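Local coordinates for protein TarM (Staphylococcus aureus subsp. aureus 21178, PDB 4X7R) that is a GT-B-fold glycosyltransferase of the group 1 family, holding uridine-5'-diphosphate in one of its pockets, at residues A[313-318]-A[414-419]; A[437-442]-A[464-469]. The protein carries 1 engineered substitution. One frame throughout, in Å; residues are numbered along the deposited sequence.

Interaction 1: residues A[313-318]-A[414-419]; sequences KHFQTE and ISKRPV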
# COMPACT_ATOMS: atom_id res chain seq x y z
N LYS A 313 -20.67 21.02 -4.82
CA LYS A 313 -21.54 22.18 -5.03
C LYS A 313 -22.27 22.65 -3.77
O LYS A 313 -22.53 23.85 -3.64
CB LYS A 313 -22.50 21.97 -6.23
CG LYS A 313 -23.40 20.74 -6.14
CD LYS A 313 -23.89 20.32 -7.53
CE LYS A 313 -25.23 19.62 -7.50
NZ LYS A 313 -26.36 20.59 -7.40
N HIS A 314 -22.55 21.73 -2.83
CA HIS A 314 -23.23 22.01 -1.57
C HIS A 314 -22.42 21.66 -0.33
O HIS A 314 -21.70 20.66 -0.30
CB HIS A 314 -24.60 21.32 -1.51
CG HIS A 314 -25.64 21.95 -2.38
ND1 HIS A 314 -26.15 21.30 -3.48
CD2 HIS A 314 -26.24 23.16 -2.27
CE1 HIS A 314 -27.04 22.12 -4.01
NE2 HIS A 314 -27.12 23.26 -3.32
N PHE A 315 -22.57 22.49 0.71
CA PHE A 315 -21.95 22.30 2.01
C PHE A 315 -22.86 21.42 2.86
O PHE A 315 -24.09 21.59 2.82
CB PHE A 315 -21.76 23.65 2.73
CG PHE A 315 -20.51 24.41 2.33
CD1 PHE A 315 -19.25 23.97 2.74
CD2 PHE A 315 -20.60 25.59 1.60
CE1 PHE A 315 -18.11 24.69 2.40
CE2 PHE A 315 -19.45 26.30 1.26
CZ PHE A 315 -18.21 25.85 1.67
N GLN A 316 -22.27 20.49 3.61
CA GLN A 316 -23.02 19.63 4.51
C GLN A 316 -23.40 20.42 5.78
O GLN A 316 -22.52 20.78 6.56
CB GLN A 316 -22.24 18.35 4.84
CG GLN A 316 -22.90 17.45 5.89
CD GLN A 316 -24.25 16.92 5.45
OE1 GLN A 316 -25.26 17.63 5.47
NE2 GLN A 316 -24.29 15.66 5.08
N THR A 317 -24.71 20.71 5.96
CA THR A 317 -25.18 21.44 7.15
C THR A 317 -25.41 20.48 8.32
O THR A 317 -25.41 20.92 9.47
CB THR A 317 -26.38 22.36 6.84
OG1 THR A 317 -27.41 21.61 6.20
CG2 THR A 317 -25.99 23.57 5.99
N GLU A 318 -25.59 19.18 8.01
CA GLU A 318 -25.78 18.13 9.01
C GLU A 318 -24.48 17.83 9.75
O GLU A 318 -23.40 17.86 9.16
CB GLU A 318 -26.32 16.84 8.38
CG GLU A 318 -27.82 16.86 8.12
CD GLU A 318 -28.28 15.89 7.05
OE1 GLU A 318 -27.72 14.77 6.94
OE2 GLU A 318 -29.23 16.25 6.32
N ILE A 414 -9.47 20.23 0.04
CA ILE A 414 -9.80 20.43 -1.39
C ILE A 414 -11.35 20.39 -1.57
O ILE A 414 -11.90 21.23 -2.29
CB ILE A 414 -9.05 19.44 -2.32
CG1 ILE A 414 -7.54 19.67 -2.23
CG2 ILE A 414 -9.53 19.54 -3.78
CD1 ILE A 414 -6.75 18.49 -2.59
N SER A 415 -12.05 19.49 -0.84
CA SER A 415 -13.51 19.40 -0.90
C SER A 415 -14.19 20.40 0.04
O SER A 415 -15.37 20.22 0.36
CB SER A 415 -13.97 17.98 -0.64
OG SER A 415 -13.71 17.19 -1.78
N LYS A 416 -13.47 21.46 0.48
CA LYS A 416 -13.96 22.52 1.39
C LYS A 416 -14.48 21.97 2.74
O LYS A 416 -15.41 22.53 3.33
CB LYS A 416 -15.02 23.41 0.70
CG LYS A 416 -14.54 24.20 -0.50
CD LYS A 416 -15.68 25.04 -1.05
CE LYS A 416 -15.25 25.91 -2.21
NZ LYS A 416 -16.42 26.58 -2.86
N ARG A 417 -13.87 20.87 3.21
CA ARG A 417 -14.21 20.22 4.48
C ARG A 417 -13.07 20.55 5.46
O ARG A 417 -11.95 20.09 5.26
CB ARG A 417 -14.41 18.68 4.32
CG ARG A 417 -15.47 18.26 3.27
CD ARG A 417 -16.71 19.15 3.30
NE ARG A 417 -17.81 18.70 2.45
CZ ARG A 417 -18.48 19.49 1.61
NH1 ARG A 417 -18.11 20.75 1.43
NH2 ARG A 417 -19.51 19.02 0.93
N PRO A 418 -13.30 21.45 6.43
CA PRO A 418 -12.19 21.83 7.33
C PRO A 418 -11.72 20.69 8.21
O PRO A 418 -12.49 19.79 8.53
CB PRO A 418 -12.75 23.01 8.12
CG PRO A 418 -14.24 22.85 8.07
CD PRO A 418 -14.56 22.14 6.78
N VAL A 419 -10.43 20.72 8.56
CA VAL A 419 -9.80 19.70 9.39
C VAL A 419 -9.55 20.20 10.82
O VAL A 419 -9.13 21.35 11.01
CB VAL A 419 -8.48 19.19 8.74
CG1 VAL A 419 -7.83 18.09 9.58
CG2 VAL A 419 -8.72 18.70 7.32

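Interaction 2: residues A[437-442]-A[464-469]; sequences NGYLIE and AEFGSK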
# COMPACT_ATOMS: atom_id res chain seq x y z
N ASN A 437 -8.68 28.29 8.53
CA ASN A 437 -9.16 27.28 7.58
C ASN A 437 -9.40 25.91 8.25
O ASN A 437 -9.71 24.92 7.58
CB ASN A 437 -8.22 27.21 6.38
CG ASN A 437 -6.86 26.62 6.65
OD1 ASN A 437 -6.67 25.83 7.57
ND2 ASN A 437 -5.92 26.88 5.76
N GLY A 438 -9.25 25.89 9.57
CA GLY A 438 -9.40 24.72 10.42
C GLY A 438 -8.75 24.95 11.78
O GLY A 438 -8.44 26.09 12.14
N TYR A 439 -8.54 23.85 12.54
CA TYR A 439 -7.93 23.93 13.86
C TYR A 439 -6.79 22.96 14.04
O TYR A 439 -6.90 21.78 13.66
CB TYR A 439 -8.97 23.73 14.98
CG TYR A 439 -10.02 24.82 15.09
CD1 TYR A 439 -9.66 26.12 15.48
CD2 TYR A 439 -11.37 24.55 14.90
CE1 TYR A 439 -10.63 27.12 15.61
CE2 TYR A 439 -12.34 25.54 15.06
CZ TYR A 439 -11.97 26.83 15.40
OH TYR A 439 -12.93 27.80 15.53
N LEU A 440 -5.69 23.46 14.64
CA LEU A 440 -4.50 22.70 15.03
C LEU A 440 -4.61 22.50 16.53
O LEU A 440 -4.58 23.48 17.30
CB LEU A 440 -3.20 23.43 14.68
CG LEU A 440 -2.77 23.37 13.23
CD1 LEU A 440 -1.62 24.33 12.96
CD2 LEU A 440 -2.40 21.92 12.81
N ILE A 441 -4.81 21.25 16.94
CA ILE A 441 -4.99 20.90 18.36
C ILE A 441 -3.68 20.40 18.96
O ILE A 441 -2.98 19.61 18.33
CB ILE A 441 -6.15 19.87 18.51
CG1 ILE A 441 -7.47 20.35 17.86
CG2 ILE A 441 -6.35 19.37 19.95
CD1 ILE A 441 -8.00 21.74 18.27
N GLU A 442 -3.38 20.84 20.18
CA GLU A 442 -2.22 20.38 20.94
C GLU A 442 -2.34 18.86 21.05
O GLU A 442 -3.41 18.36 21.40
CB GLU A 442 -2.20 21.04 22.32
CG GLU A 442 -0.88 20.91 23.06
CD GLU A 442 -0.93 21.21 24.54
OE1 GLU A 442 -2.01 21.60 25.05
OE2 GLU A 442 0.12 21.05 25.20
N ALA A 464 -18.38 26.65 6.67
CA ALA A 464 -18.33 26.98 5.25
C ALA A 464 -17.17 27.92 4.92
O ALA A 464 -16.55 27.77 3.87
CB ALA A 464 -19.65 27.62 4.82
N GLU A 465 -16.89 28.89 5.81
CA GLU A 465 -15.83 29.90 5.72
C GLU A 465 -14.47 29.23 5.80
O GLU A 465 -13.58 29.53 4.99
CB GLU A 465 -15.99 30.90 6.87
CG GLU A 465 -14.95 32.00 7.00
CD GLU A 465 -15.18 32.84 8.24
OE1 GLU A 465 -16.26 33.46 8.35
OE2 GLU A 465 -14.30 32.83 9.14
N PHE A 466 -14.31 28.31 6.79
CA PHE A 466 -13.07 27.56 7.03
C PHE A 466 -12.76 26.69 5.83
O PHE A 466 -11.64 26.77 5.31
CB PHE A 466 -13.18 26.73 8.33
CG PHE A 466 -12.78 27.41 9.62
CD1 PHE A 466 -12.80 28.80 9.73
CD2 PHE A 466 -12.43 26.66 10.74
CE1 PHE A 466 -12.44 29.42 10.93
CE2 PHE A 466 -12.09 27.29 11.94
CZ PHE A 466 -12.11 28.67 12.03
N GLY A 467 -13.77 25.97 5.35
CA GLY A 467 -13.66 25.09 4.19
C GLY A 467 -13.25 25.80 2.92
O GLY A 467 -12.37 25.34 2.20
N SER A 468 -13.87 26.97 2.67
CA SER A 468 -13.60 27.83 1.50
C SER A 468 -12.13 28.30 1.51
O SER A 468 -11.45 28.18 0.50
CB SER A 468 -14.57 29.01 1.47
OG SER A 468 -15.72 28.77 0.68
N LYS A 469 -11.64 28.79 2.67
CA LYS A 469 -10.25 29.22 2.86
C LYS A 469 -9.29 28.02 2.73
O LYS A 469 -8.18 28.18 2.21
CB LYS A 469 -10.08 29.90 4.23
CG LYS A 469 -10.64 31.32 4.33
CD LYS A 469 -9.57 32.35 3.98
CE LYS A 469 -10.15 33.62 3.39
NZ LYS A 469 -9.12 34.41 2.66

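Interaction 1: residues A[313-318]-A[414-419]
Arg417 reaches across to the backbone of 313-318 and donates from NH2 to His314 O at 3.0 Å. The angle at the hydrogen is 152°, the donor lies in the carbonyl plane, and the oxygen is slightly tilted from the guanidinium plane, so the bond is fairly straight. Bending of the arginine chain at its second torsion (chi2 -41°) brings the guanidinium back toward the 313-318 backbone. Two further carbonyls hold it there: NE bonds to Leu390 O, and NH2 also bonds to Glu391 O. With three bonds to main-chain oxygens the rotation of this buried cationic group is well defined, and the carbonyls probably offset part of its charge.

Beside it lies the Phe315 ring, whose plane stands 34° from that of the guanidinium; CD1 is 3.7 Å from Arg417 NH1. The same ring turns an edge to the backbone of the other segment, CE1 lying 3.6 Å from Lys416 O. Its CZ also meets the aliphatic chain of Lys416, at 3.8 Å from CD, the two side chains crossing at about a right angle. Lys416 has a positive phi as the C-prime residue of a Schellman motif that ends helix 407-414, with Arg417 N bonded to Ala412 O and Lys416 N to Met413 O. The chain then turns toward strand 419-422 of the C-terminal Rossmann-like half of the GT-B fold.

The packing thins toward solvent. His314 is exposed and gives little beyond its carbonyl: His314 CB, its nearest side-chain atom, is 6.1 Å from Arg417 NH2, and the imidazole lies farther off. Gln316 approaches through its backbone N, which lies over one guanidinium face 4.1 Å from Arg417 NH2, whereas its side-chain NE2 bonds elsewhere, to Asp392 O.

Interaction 2: residues A[437-442]-A[464-469]
The Tyr439 ring receives the edge of Phe466 on one face: Phe466 CE2 stands 3.4 Å above its plane, displaced toward the rim, and comes within 3.5 Å of Tyr439 CZ. Centroids 5.2 Å apart and planes at 68° define a T-shaped pair in which phenylalanine supplies the edge. One face of the Phe466 ring, in turn, has Asn437 N over its rim, while Gly438 N approaches Phe466 CD2 obliquely at 3.5 Å.

The backbones also come close. Asn437 CA is 3.4 Å from Phe466 O in a CA-H...O contact, with an angle of 132° at the hydrogen, and Asn437 CB meets Lys469 CB at 3.9 Å. No conventional hydrogen bond links the two segments. The first torsion of Asn437 (chi1 70°) places CG between the backbone N and the carbonyl carbon. The side chain lies against Ala470 and Asn473 farther along helix 460-477; OD1 accepts from Glu433 N and ND2 donates to Phe431 O, so both polar ends of this buried side chain are satisfied.

Strand 438-441 is the outermost strand of the six-stranded parallel sheet, paired with strand 419-422, where Tyr439 bonds to Ala421. Tyr439 also touches Lys452 and Gln455 of helix 446-457, so it lies between that helix and Phe466, which helix 460-477 projects at the sheet margin.

From the N terminus, the chain leaves strand 299-301 and enters 313-318; the 95 residues that follow, including four of the six sheet strands, are closed off when interaction 1 returns at 414-419. Interaction 2 opens later, at 437-442, and closes a short helical excursion at 464-469. The loops are therefore in series, neither nested nor crossed, yet their centres lie 11 Å apart and they touch. Val419 O and Tyr439 N, 3.0 Å apart, probably form a hydrogen bond between neighbouring strands, while Phe315 CZ packs 3.4 Å from Ala464 O. Helix 460-477 thus meets both the loop before strand 320-324 and the sheet edge of the C-terminal half.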